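Local atomic coordinates of putative ABC transporter subunit, substrate-binding component (Rhodopseudomonas palustris, PDB entry 4EVQ), a protein that probably serves as the solute-binding component of an ABC transporter for benzoate derivatives and is seen here holding 4-hydroxybenzoate. Residues 93-98 against 112-117; 30-35 against 88-93; 256-261 against 353-358; 260-265 against 328-333. All blocks are in the same frame, centred on the assembly; numbering follows the deposited sequence. Where two conformers were deposited one is given.

Interaction 1 of 4, residues 93-98 against 112-117; sequences GVAMAM and PNAGAD. With PHB (p-hydroxybenzoic acid), chain H.
The first turns of helix 92-105 pass beside segment 112-117, with Ala95 CA 6.2 Å from Ala114 CA and Met96 CA 6.8 Å from Ala116 CA. The side chains between them are mostly methyl groups. Ala95 CB meets Ala114 CB at 3.3 Å, closer than usual van der Waals contact, so the packing is tight at this point. Met96, a selenomethionine, adds a looser touch: its CE lies 4.0 Å from Ala116 CB. CG of Met96 sits between the backbone N and the carbonyl carbon (chi1 67°), and a bend at the selenium turns the methyl back to the loop. Met96 has two conformers, so this touch is tentative.

Strand 85-88, helix 92-105 and strand 109-111 form a beta-alpha-beta crossover in the N-terminal lobe of a periplasmic binding protein. The loop after the crossover lines the ligand pocket. Gly115 N donates to O2' of the p-hydroxybenzoic acid over 3.0 Å, nearly straight at 167°. Asn113 ND2 lies above the ligand ring, 3.4 Å from its C6. The Asn113 amide is held at both ends, ND2 by Val90 O and OD1 by Gln292, which fixes its rotation. Arg130 NH1 binds the carbonyl oxygens of both Ala114 and Ala116, joining the two alanines that meet the helix.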
# COMPACT_ATOMS: atom_id res chain seq x y z
N GLY A 93 6.22 -8.55 -5.87
CA GLY A 93 6.93 -9.77 -6.23
C GLY A 93 7.60 -10.42 -5.03
O GLY A 93 7.55 -11.65 -4.89
N VAL A 94 8.23 -9.64 -4.16
CA VAL A 94 8.78 -10.21 -2.92
C VAL A 94 7.66 -10.76 -2.06
O VAL A 94 7.77 -11.87 -1.53
CB VAL A 94 9.55 -9.13 -2.12
CG1 VAL A 94 10.12 -9.67 -0.79
CG2 VAL A 94 10.64 -8.52 -2.95
N ALA A 95 6.59 -10.00 -1.91
CA ALA A 95 5.50 -10.41 -1.03
C ALA A 95 4.84 -11.70 -1.46
O ALA A 95 4.48 -12.52 -0.59
CB ALA A 95 4.47 -9.32 -0.93
N MSE A 96 4.68 -11.94 -2.75
CA MSE A 96 4.01 -13.17 -3.14
C MSE A 96 4.89 -14.40 -2.82
O MSE A 96 4.40 -15.47 -2.44
CB MSE A 96 3.57 -13.13 -4.60
CG MSE A 96 4.65 -13.11 -5.59
SE MSE A 96 3.86 -13.05 -7.38
CE MSE A 96 3.12 -11.27 -7.39
N ALA A 97 6.20 -14.24 -2.91
CA ALA A 97 7.10 -15.33 -2.54
C ALA A 97 7.09 -15.53 -1.04
O ALA A 97 7.16 -16.68 -0.55
CB ALA A 97 8.49 -14.99 -3.05
N MSE A 98 7.01 -14.45 -0.29
CA MSE A 98 6.96 -14.53 1.18
C MSE A 98 5.70 -15.22 1.61
O MSE A 98 5.75 -16.12 2.46
CB MSE A 98 7.02 -13.10 1.76
CG MSE A 98 7.11 -13.04 3.25
SE MSE A 98 6.52 -11.35 4.02
CE MSE A 98 4.63 -11.72 3.89
N PRO A 112 1.77 -5.29 4.98
CA PRO A 112 1.48 -3.89 5.32
C PRO A 112 1.57 -2.95 4.09
O PRO A 112 1.55 -1.75 4.26
CB PRO A 112 2.58 -3.55 6.32
CG PRO A 112 3.75 -4.25 5.77
CD PRO A 112 3.20 -5.55 5.20
N ASN A 113 1.79 -3.52 2.92
CA ASN A 113 1.69 -2.70 1.71
C ASN A 113 1.41 -3.50 0.43
O ASN A 113 0.41 -3.25 -0.25
CB ASN A 113 2.96 -1.86 1.42
CG ASN A 113 2.73 -0.95 0.22
OD1 ASN A 113 1.96 0.00 0.31
ND2 ASN A 113 3.31 -1.32 -0.93
N ALA A 114 2.27 -4.45 0.08
CA ALA A 114 2.20 -5.12 -1.22
C ALA A 114 0.78 -5.42 -1.62
O ALA A 114 0.06 -6.12 -0.90
CB ALA A 114 3.03 -6.41 -1.23
N GLY A 115 0.39 -4.95 -2.78
CA GLY A 115 -0.96 -5.10 -3.27
C GLY A 115 -1.26 -6.33 -4.05
O GLY A 115 -2.41 -6.49 -4.51
N ALA A 116 -0.30 -7.23 -4.19
CA ALA A 116 -0.45 -8.37 -5.09
C ALA A 116 -1.83 -8.98 -4.96
O ALA A 116 -2.22 -9.43 -3.87
CB ALA A 116 0.64 -9.41 -4.80
N ASP A 117 -2.52 -9.11 -6.08
CA ASP A 117 -3.90 -9.61 -6.07
C ASP A 117 -3.98 -10.99 -5.48
O ASP A 117 -4.92 -11.30 -4.74
CB ASP A 117 -4.48 -9.60 -7.49
CG ASP A 117 -4.76 -8.20 -8.03
OD1 ASP A 117 -5.00 -7.27 -7.24
OD2 ASP A 117 -4.79 -8.09 -9.27
C1' PHB H . 3.72 -3.12 -4.71
O1' PHB H . 4.72 -3.60 -5.28
O2' PHB H . 2.69 -3.84 -4.37
C1 PHB H . 3.63 -1.68 -4.36
C2 PHB H . 4.80 -0.95 -4.19
C3 PHB H . 4.73 0.40 -3.88
C4 PHB H . 3.52 1.00 -3.76
C5 PHB H . 2.34 0.28 -3.90
C6 PHB H . 2.42 -1.04 -4.20
O4 PHB H . 3.42 2.31 -3.46

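Interaction 2 of 4, residues 30-35 against 88-93; sequences APLGEA and GTVHSG. With PHB (p-hydroxybenzoic acid), chain H.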
# COMPACT_ATOMS: atom_id res chain seq x y z
N ALA A 30 13.07 2.19 -0.09
CA ALA A 30 13.50 2.47 1.27
C ALA A 30 12.59 3.48 2.04
O ALA A 30 12.33 3.27 3.20
CB ALA A 30 14.97 2.94 1.28
N PRO A 31 12.11 4.56 1.40
CA PRO A 31 11.26 5.47 2.17
C PRO A 31 9.92 4.85 2.58
O PRO A 31 9.37 5.23 3.63
CB PRO A 31 11.00 6.63 1.22
CG PRO A 31 12.05 6.50 0.19
CD PRO A 31 12.43 5.11 0.07
N LEU A 32 9.45 3.90 1.78
CA LEU A 32 8.20 3.20 2.13
C LEU A 32 8.47 2.23 3.29
O LEU A 32 7.67 2.14 4.21
CB LEU A 32 7.66 2.43 0.92
CG LEU A 32 6.96 3.23 -0.18
CD1 LEU A 32 7.89 4.25 -0.85
CD2 LEU A 32 6.37 2.30 -1.20
N GLY A 33 9.60 1.50 3.25
CA GLY A 33 9.95 0.63 4.38
C GLY A 33 10.12 1.43 5.66
O GLY A 33 9.70 1.00 6.75
N GLU A 34 10.76 2.58 5.55
CA GLU A 34 10.91 3.49 6.67
C GLU A 34 9.55 3.95 7.23
O GLU A 34 9.32 3.93 8.44
CB GLU A 34 11.73 4.72 6.29
CG GLU A 34 11.88 5.80 7.38
CD GLU A 34 12.65 6.99 6.88
OE1 GLU A 34 12.16 7.73 6.00
OE2 GLU A 34 13.77 7.18 7.36
N ALA A 35 8.65 4.40 6.35
CA ALA A 35 7.34 4.87 6.81
C ALA A 35 6.52 3.77 7.51
O ALA A 35 5.89 4.03 8.53
CB ALA A 35 6.56 5.43 5.62
N GLY A 88 5.40 -8.10 6.44
CA GLY A 88 6.09 -7.64 5.23
C GLY A 88 5.22 -7.95 4.04
O GLY A 88 4.19 -8.64 4.15
N THR A 89 5.50 -7.36 2.88
CA THR A 89 6.50 -6.36 2.61
C THR A 89 5.90 -5.30 1.67
O THR A 89 4.66 -5.20 1.56
CB THR A 89 7.74 -7.01 2.03
OG1 THR A 89 8.76 -6.00 1.80
CG2 THR A 89 7.46 -7.74 0.73
N VAL A 90 6.74 -4.51 1.00
CA VAL A 90 6.30 -3.48 0.05
C VAL A 90 6.10 -3.94 -1.36
O VAL A 90 5.04 -3.71 -1.93
CB VAL A 90 7.31 -2.30 0.08
CG1 VAL A 90 7.05 -1.29 -1.05
CG2 VAL A 90 7.23 -1.58 1.44
N HIS A 91 7.10 -4.58 -1.94
CA HIS A 91 7.10 -4.97 -3.36
C HIS A 91 6.31 -6.26 -3.58
O HIS A 91 6.54 -7.25 -2.89
CB HIS A 91 8.58 -5.12 -3.77
CG HIS A 91 8.83 -5.44 -5.22
ND1 HIS A 91 8.55 -6.66 -5.78
CD2 HIS A 91 9.46 -4.72 -6.17
CE1 HIS A 91 8.97 -6.67 -7.04
NE2 HIS A 91 9.51 -5.50 -7.31
N SER A 92 5.36 -6.23 -4.49
CA SER A 92 4.46 -7.35 -4.70
C SER A 92 5.14 -8.63 -5.10
O SER A 92 4.67 -9.70 -4.75
CB SER A 92 3.43 -7.03 -5.77
OG SER A 92 2.35 -6.26 -5.29
N GLY A 93 6.22 -8.55 -5.87
CA GLY A 93 6.93 -9.77 -6.23
C GLY A 93 7.60 -10.42 -5.03
O GLY A 93 7.55 -11.65 -4.89
C1' PHB H . 3.72 -3.12 -4.71
O1' PHB H . 4.72 -3.60 -5.28
O2' PHB H . 2.69 -3.84 -4.37
C1 PHB H . 3.63 -1.68 -4.36
C2 PHB H . 4.80 -0.95 -4.19
C3 PHB H . 4.73 0.40 -3.88
C4 PHB H . 3.52 1.00 -3.76
C5 PHB H . 2.34 0.28 -3.90
C6 PHB H . 2.42 -1.04 -4.20
O4 PHB H . 3.42 2.31 -3.46
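Leu32, in the first turn of helix 30-46, meets Val90 in the loop ahead of helix 92-105. Their side chains cross at about a right angle. The tight part lies next to the ligand: Leu32 CD2 is 3.7 Å from Val90 CG1 and equally 3.7 Å from C3 of p-hydroxybenzoic acid. Val90 CG1, anti to its own N (chi1 171°), lies 3.9 Å from ligand C2. The two branches and the aromatic ring thus form one apolar cluster. Away from the ligand the fit is looser. Val90 CG2 is 4.1 Å from Leu32 CB and 4.3 Å from Gly33 N. The outer side of the same helix, with Pro31 and Glu34, is exposed to solvent.

Segment 88-93 also holds the carboxylate. Ser92 N donates to O1' over 2.8 Å at 151°, and Ser92 OG gives a short bond to O2' at 2.6 Å. His91 is the N-cap of helix 92-105, its ND1 accepting a weak bond from Gly93 N. Its ring stacks on Tyr161, whose hydroxyl also binds the ligand. A cis peptide before Thr89 shapes the chain leading in. The pocket thus pairs apolar side chains with the benzene ring and helix-start donors with the acid. The helix dipole would probably favour a carboxylate there, consistent with binding of benzoate derivatives.

Interaction 3 of 4, residues 256-261 against 353-358; sequences IKTVLH and GKSVNL
Thr258 OG1 has two polar partners, Arg348 NE and a water that links it to Ser355. The water is 2.7 Å from Thr258 OG1 and donates to Ser355 OG over 2.8 Å. The angle at the water between the two hydroxyl oxygens is about 111°, close to tetrahedral. Thr258 OG1 and Ser355 OG themselves stay 4.5 Å apart, so the water fills the span between two hydroxyls that do not reach each other. Arg348 also touches the side chain of Ser355 and is paired with Thr258 through the backbone. It therefore sits against both ends of the water bridge.

Lys257 points to the other face of its strand and makes a van der Waals contact there through the aliphatic part of its chain. Its CE lies 3.8 Å from Leu358 CD1 and its CD 4.0 Å from the same methyl. CG of Lys257 is anti to the carbonyl carbon, and a bend at chi2 (-105°) carries the aliphatic chain across Leu358 at about a right angle. Leu358 is exposed, so this half lies at the surface while the water lies between two residues that are both buried.

Strand 345-351 runs between the two segments and is antiparallel to both. The contact reaches over it, at the edge of the mixed sheet that forms the core of the C-terminal lobe, as in the leucine-binding protein family.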
# COMPACT_ATOMS: atom_id res chain seq x y z
N ILE A 256 -2.38 17.27 -9.73
CA ILE A 256 -2.44 15.83 -9.96
C ILE A 256 -3.62 15.25 -9.18
O ILE A 256 -3.81 15.57 -8.02
CB ILE A 256 -1.10 15.14 -9.55
CG1 ILE A 256 0.04 15.61 -10.45
CG2 ILE A 256 -1.24 13.61 -9.58
CD1 ILE A 256 1.37 15.11 -9.97
N LYS A 257 -4.37 14.37 -9.83
CA LYS A 257 -5.52 13.74 -9.22
C LYS A 257 -5.17 12.28 -8.91
O LYS A 257 -4.58 11.58 -9.70
CB LYS A 257 -6.70 13.76 -10.17
CG LYS A 257 -7.21 15.16 -10.44
CD LYS A 257 -8.46 15.41 -9.71
CE LYS A 257 -8.97 16.84 -9.82
NZ LYS A 257 -9.10 17.38 -11.16
N THR A 258 -5.55 11.82 -7.72
CA THR A 258 -5.30 10.44 -7.34
C THR A 258 -6.48 9.87 -6.58
O THR A 258 -7.34 10.59 -6.08
CB THR A 258 -4.02 10.25 -6.49
OG1 THR A 258 -4.14 10.92 -5.24
CG2 THR A 258 -2.77 10.72 -7.18
N VAL A 259 -6.52 8.55 -6.52
CA VAL A 259 -7.48 7.84 -5.68
C VAL A 259 -6.71 7.01 -4.66
O VAL A 259 -5.76 6.31 -5.02
CB VAL A 259 -8.42 6.98 -6.53
CG1 VAL A 259 -9.24 6.06 -5.66
CG2 VAL A 259 -9.34 7.87 -7.39
N LEU A 260 -7.09 7.11 -3.39
CA LEU A 260 -6.40 6.35 -2.35
C LEU A 260 -7.35 6.18 -1.17
O LEU A 260 -8.21 7.00 -0.91
CB LEU A 260 -5.12 7.09 -1.87
CG LEU A 260 -4.07 6.24 -1.15
CD1 LEU A 260 -3.47 5.18 -2.05
CD2 LEU A 260 -2.98 7.19 -0.60
N HIS A 261 -7.05 5.14 -0.41
CA HIS A 261 -7.73 4.80 0.84
C HIS A 261 -7.34 5.65 2.04
O HIS A 261 -7.79 5.40 3.14
CB HIS A 261 -7.58 3.30 1.09
CG HIS A 261 -6.18 2.83 1.02
ND1 HIS A 261 -5.49 2.81 -0.18
CD2 HIS A 261 -5.35 2.31 1.95
CE1 HIS A 261 -4.28 2.34 0.04
NE2 HIS A 261 -4.17 2.02 1.31
N GLY A 353 1.13 21.32 -1.69
CA GLY A 353 2.06 20.46 -1.00
C GLY A 353 1.45 19.35 -0.17
O GLY A 353 2.15 18.76 0.64
N LYS A 354 0.18 19.06 -0.38
CA LYS A 354 -0.48 17.94 0.28
C LYS A 354 -1.64 17.51 -0.60
O LYS A 354 -2.13 18.28 -1.42
CB LYS A 354 -0.95 18.32 1.68
CG LYS A 354 -1.93 19.45 1.68
CD LYS A 354 -1.99 20.12 3.05
CE LYS A 354 -3.42 20.18 3.60
NZ LYS A 354 -4.31 20.99 2.72
N SER A 355 -2.12 16.29 -0.42
CA SER A 355 -3.33 15.84 -1.11
C SER A 355 -4.51 16.25 -0.27
O SER A 355 -4.48 16.15 0.94
CB SER A 355 -3.34 14.33 -1.32
OG SER A 355 -2.50 13.98 -2.40
N VAL A 356 -5.54 16.77 -0.92
CA VAL A 356 -6.78 17.14 -0.27
C VAL A 356 -7.90 16.25 -0.77
O VAL A 356 -7.88 15.76 -1.87
CB VAL A 356 -7.11 18.61 -0.47
CG1 VAL A 356 -5.99 19.49 0.06
CG2 VAL A 356 -7.34 18.89 -1.91
N ASN A 357 -8.86 16.02 0.10
CA ASN A 357 -9.99 15.16 -0.19
C ASN A 357 -11.03 15.87 -1.04
O ASN A 357 -11.62 16.84 -0.62
CB ASN A 357 -10.57 14.77 1.16
CG ASN A 357 -11.59 13.66 1.09
OD1 ASN A 357 -11.94 13.17 0.02
ND2 ASN A 357 -12.05 13.22 2.26
N LEU A 358 -11.28 15.34 -2.22
CA LEU A 358 -12.34 15.85 -3.09
C LEU A 358 -13.64 15.08 -2.96
O LEU A 358 -14.65 15.49 -3.52
CB LEU A 358 -11.89 15.81 -4.53
CG LEU A 358 -10.68 16.66 -4.87
CD1 LEU A 358 -10.44 16.54 -6.37
CD2 LEU A 358 -10.92 18.10 -4.44
O HOH W 1 -3.24 13.42 -5.02

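Interaction 4 of 4, residues 260-265 against 328-333; sequences LHYVSD and SPRGPF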
# COMPACT_ATOMS: atom_id res chain seq x y z
N LEU A 260 -7.09 7.11 -3.39
CA LEU A 260 -6.40 6.35 -2.35
C LEU A 260 -7.35 6.18 -1.17
O LEU A 260 -8.21 7.00 -0.91
CB LEU A 260 -5.12 7.09 -1.87
CG LEU A 260 -4.07 6.24 -1.15
CD1 LEU A 260 -3.47 5.18 -2.05
CD2 LEU A 260 -2.98 7.19 -0.60
N HIS A 261 -7.05 5.14 -0.41
CA HIS A 261 -7.73 4.80 0.84
C HIS A 261 -7.34 5.65 2.04
O HIS A 261 -7.79 5.40 3.14
CB HIS A 261 -7.58 3.30 1.09
CG HIS A 261 -6.18 2.83 1.02
ND1 HIS A 261 -5.49 2.81 -0.18
CD2 HIS A 261 -5.35 2.31 1.95
CE1 HIS A 261 -4.28 2.34 0.04
NE2 HIS A 261 -4.17 2.02 1.31
N TYR A 262 -6.48 6.64 1.85
CA TYR A 262 -6.11 7.57 2.92
C TYR A 262 -5.92 8.96 2.35
O TYR A 262 -5.48 9.10 1.22
CB TYR A 262 -4.80 7.13 3.61
CG TYR A 262 -4.40 8.03 4.73
CD1 TYR A 262 -5.12 8.11 5.92
CD2 TYR A 262 -3.24 8.82 4.61
CE1 TYR A 262 -4.76 8.97 6.91
CE2 TYR A 262 -2.87 9.68 5.63
CZ TYR A 262 -3.63 9.74 6.79
OH TYR A 262 -3.23 10.61 7.78
N VAL A 263 -6.29 9.97 3.13
CA VAL A 263 -5.96 11.37 2.83
C VAL A 263 -5.61 11.99 4.17
O VAL A 263 -6.26 11.71 5.16
CB VAL A 263 -7.15 12.18 2.29
CG1 VAL A 263 -6.63 13.40 1.50
CG2 VAL A 263 -8.08 11.42 1.53
N SER A 264 -4.57 12.83 4.22
CA SER A 264 -4.09 13.24 5.54
C SER A 264 -5.05 14.13 6.26
O SER A 264 -4.96 14.20 7.47
CB SER A 264 -2.70 13.85 5.51
OG SER A 264 -2.73 14.93 4.69
N ASP A 265 -5.98 14.75 5.54
CA ASP A 265 -6.95 15.65 6.13
C ASP A 265 -8.19 14.98 6.66
O ASP A 265 -9.11 15.68 7.08
CB ASP A 265 -7.34 16.82 5.16
CG ASP A 265 -8.04 16.37 3.88
OD1 ASP A 265 -8.41 15.20 3.78
OD2 ASP A 265 -8.27 17.22 2.97
N SER A 328 -9.13 3.14 12.45
CA SER A 328 -7.89 3.47 11.76
C SER A 328 -7.86 4.96 11.51
O SER A 328 -8.90 5.58 11.39
CB SER A 328 -7.88 2.73 10.41
OG SER A 328 -6.85 3.25 9.54
N PRO A 329 -6.68 5.54 11.28
CA PRO A 329 -6.59 6.87 10.72
C PRO A 329 -7.44 7.01 9.44
O PRO A 329 -7.91 8.11 9.13
CB PRO A 329 -5.08 7.04 10.46
CG PRO A 329 -4.46 6.27 11.58
CD PRO A 329 -5.35 5.02 11.63
N ARG A 330 -7.69 5.93 8.71
CA ARG A 330 -8.57 5.98 7.52
C ARG A 330 -10.03 6.20 7.87
O ARG A 330 -10.86 6.88 7.24
CB ARG A 330 -8.45 4.64 6.81
CG ARG A 330 -7.08 4.57 6.17
CD ARG A 330 -6.77 3.24 5.50
NE ARG A 330 -6.18 2.31 6.46
CZ ARG A 330 -5.70 1.12 6.15
NH1 ARG A 330 -5.78 0.66 4.91
NH2 ARG A 330 -5.09 0.40 7.08
N GLY A 331 -10.38 5.53 8.89
CA GLY A 331 -11.81 5.32 9.16
C GLY A 331 -11.97 3.99 9.88
O GLY A 331 -10.97 3.45 10.36
N PRO A 332 -13.21 3.44 9.98
CA PRO A 332 -13.32 2.11 10.58
C PRO A 332 -12.58 1.06 9.74
O PRO A 332 -12.70 1.03 8.53
CB PRO A 332 -14.84 1.83 10.56
CG PRO A 332 -15.49 3.18 10.50
CD PRO A 332 -14.54 4.02 9.69
N PHE A 333 -11.79 0.24 10.41
CA PHE A 333 -11.04 -0.76 9.71
C PHE A 333 -11.77 -2.07 9.89
O PHE A 333 -12.15 -2.42 10.99
CB PHE A 333 -9.64 -0.85 10.28
CG PHE A 333 -8.75 -1.82 9.53
CD1 PHE A 333 -8.74 -3.15 9.91
CD2 PHE A 333 -7.93 -1.43 8.48
CE1 PHE A 333 -7.96 -4.08 9.27
CE2 PHE A 333 -7.15 -2.35 7.80
CZ PHE A 333 -7.14 -3.69 8.22
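His261 and Arg330 lie side by side and point the same way. Van der Waals contacts come first. The backbone O of His261 rests on the aliphatic part of Arg330, 3.2 Å from CG and 3.4 Å from CD. Arg330 NH1 comes to the edge of the His261 ring, 3.4 Å from CD2, with ring and guanidinium planes 50° apart. Arg330 has two conformers, so the placing of its guanidinium is tentative. Tyr262 CE1 is 4.1 Å from Pro329 CB, and Pro329 O lies at the ring edge, in plane. Tyr262 CD1 lies 4.1 Å from Arg330 CG, the two side chains crossing at about a right angle.

The polar ends turn to other partners. Arg330 forms a salt bridge with Asp295 and also binds Thr131 O. His261 NE2 bonds to Gln292, and Tyr262 OH to Asn271.

Hydrogen bonds inside segment 328-333 set its shape. Ser328 OG accepts from Arg330 N over 2.9 Å at 167°, an ST turn. Ser328 and Gly331 pair through their backbones in both directions. This makes Pro329-Arg330 the tip of a two-residue beta hairpin, packed on the loop after strand 257-260, consistent with the interlobe hinge region of a type I periplasmic binding protein.

In the fold
From the N terminus, the chain returns at 88-93 to the start of helix 30-46 in interaction 2, closing a loop of 52 residues. Interaction 1 follows in series, sharing Gly93 and closing a short loop of 13 residues through helix 92-105. The two touch directly, and both reach the ligand from the N-terminal lobe. Interactions 3 and 4 share Leu260 and His261. Interaction 4 closes 62 residues and ties the loop after strand 257-260 to hairpin 325-334. Interaction 3 closes 91 and ties strand 257-260 to edge strand 354-362 across strand 345-351. Apart from the shared start, the shorter loop lies within the longer. Asp265 OD2, which binds Asn357 N, joins them.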